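Cysteine synthase (Fusobacterium nucleatum subsp. nucleatum strain ATCC 25586, PDB 5XEM) probably makes L-cysteine from O-acetyl-L-serine and hydrogen sulfide with pyridoxal 5'-phosphate as cofactor, and is a hydrogen sulfide-producing enzyme. Local coordinates at residues Tyr90-Val95 with Tyr111-Ile116. Numbering follows the deposited sequence.
With CA (calcium ion), chain G; ACT (acetate ion), chain E.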
ATOM      1  N   TYR A  90      22.460   2.605  -3.049  1.00 12.64           N
ATOM      2  CA  TYR A  90      22.970   3.965  -3.153  1.00 12.55           C
ATOM      3  C   TYR A  90      22.641   4.751  -1.902  1.00 12.50           C
ATOM      4  O   TYR A  90      21.528   4.637  -1.367  1.00 12.57           O
ATOM      5  CB  TYR A  90      22.342   4.670  -4.367  1.00 12.56           C
ATOM      6  CG  TYR A  90      22.609   4.046  -5.723  1.00 13.11           C
ATOM      7  CD1 TYR A  90      23.840   3.521  -6.039  1.00 14.56           C
ATOM      8  CD2 TYR A  90      21.637   4.073  -6.726  1.00 13.67           C
ATOM      9  CE1 TYR A  90      24.092   2.982  -7.290  1.00 15.95           C
ATOM     10  CE2 TYR A  90      21.877   3.544  -7.993  1.00 14.64           C
ATOM     11  CZ  TYR A  90      23.119   3.002  -8.262  1.00 15.25           C
ATOM     12  OH  TYR A  90      23.409   2.466  -9.487  1.00 17.44           O
ATOM     13  N   LYS A  91      23.563   5.606  -1.481  1.00 12.33           N
ATOM     14  CA  LYS A  91      23.324   6.538  -0.373  1.00 12.88           C
ATOM     15  C   LYS A  91      22.435   7.693  -0.855  1.00 12.63           C
ATOM     16  O   LYS A  91      22.748   8.313  -1.877  1.00 12.78           O
ATOM     17  CB  LYS A  91      24.643   7.068   0.136  1.00 13.62           C
ATOM     18  CG  LYS A  91      24.572   8.063   1.277  1.00 15.08           C
ATOM     19  CD  LYS A  91      25.980   8.447   1.704  1.00 16.56           C
ATOM     20  CE  LYS A  91      26.024   9.671   2.605  1.00 18.35           C
ATOM     21  NZ  LYS A  91      27.392   9.907   3.138  1.00 20.43           N
ATOM     22  N   LEU A  92      21.343   7.963  -0.128  1.00 11.34           N
ATOM     23  CA  LEU A  92      20.340   8.965  -0.499  1.00 11.15           C
ATOM     24  C   LEU A  92      20.233   9.990   0.641  1.00 10.99           C
ATOM     25  O   LEU A  92      20.215   9.602   1.828  1.00 10.51           O
ATOM     26  CB  LEU A  92      18.970   8.288  -0.705  1.00 11.41           C
ATOM     27  CG  LEU A  92      17.770   9.210  -1.030  1.00 11.40           C
ATOM     28  CD1 LEU A  92      17.958   9.916  -2.379  1.00 10.70           C
ATOM     29  CD2 LEU A  92      16.455   8.421  -1.012  1.00 11.07           C
ATOM     30  N   LYS A  93      20.211  11.269   0.280  1.00 11.09           N
ATOM     31  CA  LYS A  93      19.892  12.371   1.178  1.00 12.45           C
ATOM     32  C   LYS A  93      18.703  13.106   0.581  1.00 12.55           C
ATOM     33  O   LYS A  93      18.677  13.379  -0.615  1.00 12.26           O
ATOM     34  CB  LYS A  93      21.082  13.324   1.334  1.00 13.71           C
ATOM     35  CG  LYS A  93      22.341  12.709   1.910  1.00 15.60           C
ATOM     36  CD  LYS A  93      23.372  13.786   2.206  1.00 18.63           C
ATOM     37  CE  LYS A  93      24.624  13.170   2.803  1.00 20.99           C
ATOM     38  NZ  LYS A  93      25.454  14.172   3.546  1.00 25.96           N
ATOM     39  N   ILE A  94      17.699  13.390   1.414  1.00 12.60           N
ATOM     40  CA  ILE A  94      16.499  14.050   0.976  1.00 13.28           C
ATOM     41  C   ILE A  94      16.295  15.331   1.793  1.00 13.08           C
ATOM     42  O   ILE A  94      16.564  15.358   2.993  1.00 12.86           O
ATOM     43  CB  ILE A  94      15.287  13.114   1.142  1.00 14.54           C
ATOM     44  CG1 ILE A  94      15.359  11.966   0.121  1.00 14.38           C
ATOM     45  CG2 ILE A  94      13.996  13.900   1.080  1.00 15.98           C
ATOM     46  CD1 ILE A  94      15.146  12.377  -1.302  1.00 15.37           C
ATOM     47  N   VAL A  95      15.868  16.385   1.121  1.00 12.99           N
ATOM     48  CA  VAL A  95      15.466  17.641   1.778  1.00 14.45           C
ATOM     49  C   VAL A  95      13.991  17.820   1.581  1.00 15.45           C
ATOM     50  O   VAL A  95      13.497  17.757   0.441  1.00 14.32           O
ATOM     51  CB  VAL A  95      16.189  18.878   1.233  1.00 14.68           C
ATOM     52  CG1 VAL A  95      15.808  20.103   2.051  1.00 15.09           C
ATOM     53  CG2 VAL A  95      17.705  18.654   1.266  1.00 15.20           C
ATOM     54  N   TYR A 111      13.625   3.177   4.905  1.00 14.45           N
ATOM     55  CA  TYR A 111      14.396   2.703   3.778  1.00 14.36           C
ATOM     56  C   TYR A 111      15.867   3.094   3.862  1.00 14.78           C
ATOM     57  O   TYR A 111      16.623   2.765   2.974  1.00 14.11           O
ATOM     58  CB  TYR A 111      13.839   3.240   2.465  1.00 14.96           C
ATOM     59  CG  TYR A 111      12.470   2.729   2.093  1.00 15.63           C
ATOM     60  CD1 TYR A 111      12.285   1.414   1.717  1.00 15.56           C
ATOM     61  CD2 TYR A 111      11.361   3.579   2.109  1.00 16.58           C
ATOM     62  CE1 TYR A 111      11.033   0.942   1.370  1.00 17.03           C
ATOM     63  CE2 TYR A 111      10.107   3.116   1.741  1.00 17.21           C
ATOM     64  CZ  TYR A 111       9.949   1.813   1.364  1.00 17.16           C
ATOM     65  OH  TYR A 111       8.701   1.338   1.021  1.00 18.74           O
ATOM     66  N   GLY A 112      16.281   3.772   4.926  1.00 14.97           N
ATOM     67  CA  GLY A 112      17.699   4.156   5.088  1.00 14.86           C
ATOM     68  C   GLY A 112      18.042   5.598   4.733  1.00 15.15           C
ATOM     69  O   GLY A 112      19.213   5.983   4.813  1.00 14.96           O
ATOM     70  N   THR A 113      17.051   6.408   4.391  1.00 15.24           N
ATOM     71  CA  THR A 113      17.293   7.758   3.900  1.00 16.36           C
ATOM     72  C   THR A 113      17.774   8.662   5.018  1.00 17.54           C
ATOM     73  O   THR A 113      17.318   8.538   6.160  1.00 18.11           O
ATOM     74  CB  THR A 113      16.013   8.373   3.307  1.00 17.50           C
ATOM     75  OG1 THR A 113      15.385   7.431   2.447  1.00 16.87           O
ATOM     76  CG2 THR A 113      16.321   9.663   2.509  1.00 16.91           C
ATOM     77  N   GLU A 114      18.693   9.577   4.708  1.00 17.52           N
ATOM     78  CA  GLU A 114      18.936  10.716   5.594  1.00 18.60           C
ATOM     79  C   GLU A 114      18.019  11.871   5.194  1.00 18.86           C
ATOM     80  O   GLU A 114      18.042  12.301   4.043  1.00 16.54           O
ATOM     81  CB  GLU A 114      20.393  11.176   5.526  1.00 20.20           C
ATOM     82  CG  GLU A 114      20.691  12.292   6.521  1.00 21.29           C
ATOM     83  CD  GLU A 114      22.043  12.936   6.303  1.00 24.30           C
ATOM     84  OE1 GLU A 114      22.935  12.297   5.709  1.00 23.43           O
ATOM     85  OE2 GLU A 114      22.225  14.091   6.745  1.00 26.74           O
ATOM     86  N   VAL A 115      17.220  12.376   6.146  1.00 18.40           N
ATOM     87  CA  VAL A 115      16.174  13.364   5.872  1.00 19.09           C
ATOM     88  C   VAL A 115      16.574  14.679   6.543  1.00 20.71           C
ATOM     89  O   VAL A 115      16.866  14.701   7.732  1.00 22.34           O
ATOM     90  CB  VAL A 115      14.782  12.905   6.353  1.00 20.28           C
ATOM     91  CG1 VAL A 115      13.722  13.989   6.101  1.00 20.31           C
ATOM     92  CG2 VAL A 115      14.370  11.599   5.662  1.00 19.55           C
ATOM     93  N   ILE A 116      16.644  15.752   5.757  1.00 18.96           N
ATOM     94  CA  ILE A 116      17.014  17.093   6.224  1.00 20.81           C
ATOM     95  C   ILE A 116      15.791  17.980   5.997  1.00 20.41           C
ATOM     96  O   ILE A 116      15.178  17.942   4.915  1.00 17.86           O
ATOM     97  CB  ILE A 116      18.207  17.634   5.424  1.00 22.22           C
ATOM     98  CG1 ILE A 116      19.456  16.818   5.749  1.00 22.45           C
ATOM     99  CG2 ILE A 116      18.438  19.113   5.718  1.00 23.71           C
ATOM    100  CD1 ILE A 116      20.449  16.759   4.634  1.00 24.01           C
TER
HETATM  101 CA    CA G 505      21.394   5.788   4.198  1.00 15.67          CA
HETATM  102  C   ACT E 503      19.915   5.010   1.800  1.00 18.49           C
HETATM  103  O   ACT E 503      20.334   4.044   2.512  1.00 18.86           O
HETATM  104  OXT ACT E 503      20.396   6.159   1.973  1.00 15.85           O
HETATM  105  CH3 ACT E 503      18.847   4.754   0.758  1.00 18.37           C
HETATM  106  O   HOH W   1      21.712   8.209   3.599  1.00 17.67           O
HETATM  107  O   HOH W   2      24.188  16.043   5.372  1.00 37.31           O
HETATM  108  O   HOH W   3      21.301   3.788   5.592  1.00 20.21           O
HETATM  109  O   HOH W   4      21.904   6.823   6.298  1.00 18.75           O
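Ile94 hydrogen-bonds to both Glu114 and Ile116 through its backbone, which pairs strands 92-97 and 114-118 as neighbours in a parallel sheet; with helix 103-110 between them they form a beta-alpha-beta unit. The axes of segments 92-95 and 114-116 lie 22° apart in direction. Ile94 N donates to Glu114 O at 2.9 Å and Ile116 N to Ile94 O at 2.8 Å, each meeting its acceptor nearly head-on. The bond from Glu114 N to Leu92 O is longer, 3.3 Å, and its donor sits 26° off the carbonyl plane; that same oxygen also accepts from a water bound to the calcium ion.

Packing is tight on the buried face of Leu92 and Ile94. The methyl CG2 of Thr113, set anti to its own N, wedges against Ile94 CG1 at 3.5 Å, closer than usual for two carbons, and also meets Leu92 CD2 at 3.7 Å. Thr113 OG1 lies beside the backbone N and hydrogen-bonds back to Met108 O in helix 103-110. Ala82 of helix 76-88 closes over Leu92 and Thr113.

On the other face, Lys93 and Glu114 run side by side as extended chains toward solvent. Their salt bridge is long, with NZ of Lys93 3.8 Å from OE1 of Glu114, while a water bridges NZ to OE2; the lysine's stronger partner is Glu138, whose OE2 forms a salt bridge with NZ. Further along this face, helix 123-136 packs on Val95 and Ile116.

At the start of the pairing, Gly112 ends helix 103-110 in a Schellman motif with positive phi (100°). Its carbonyl O binds calcium, whose acetate ligand, probably from the crystallisation liquor, reaches the facing strand: Leu92 N donates to acetate OXT at 2.9 Å.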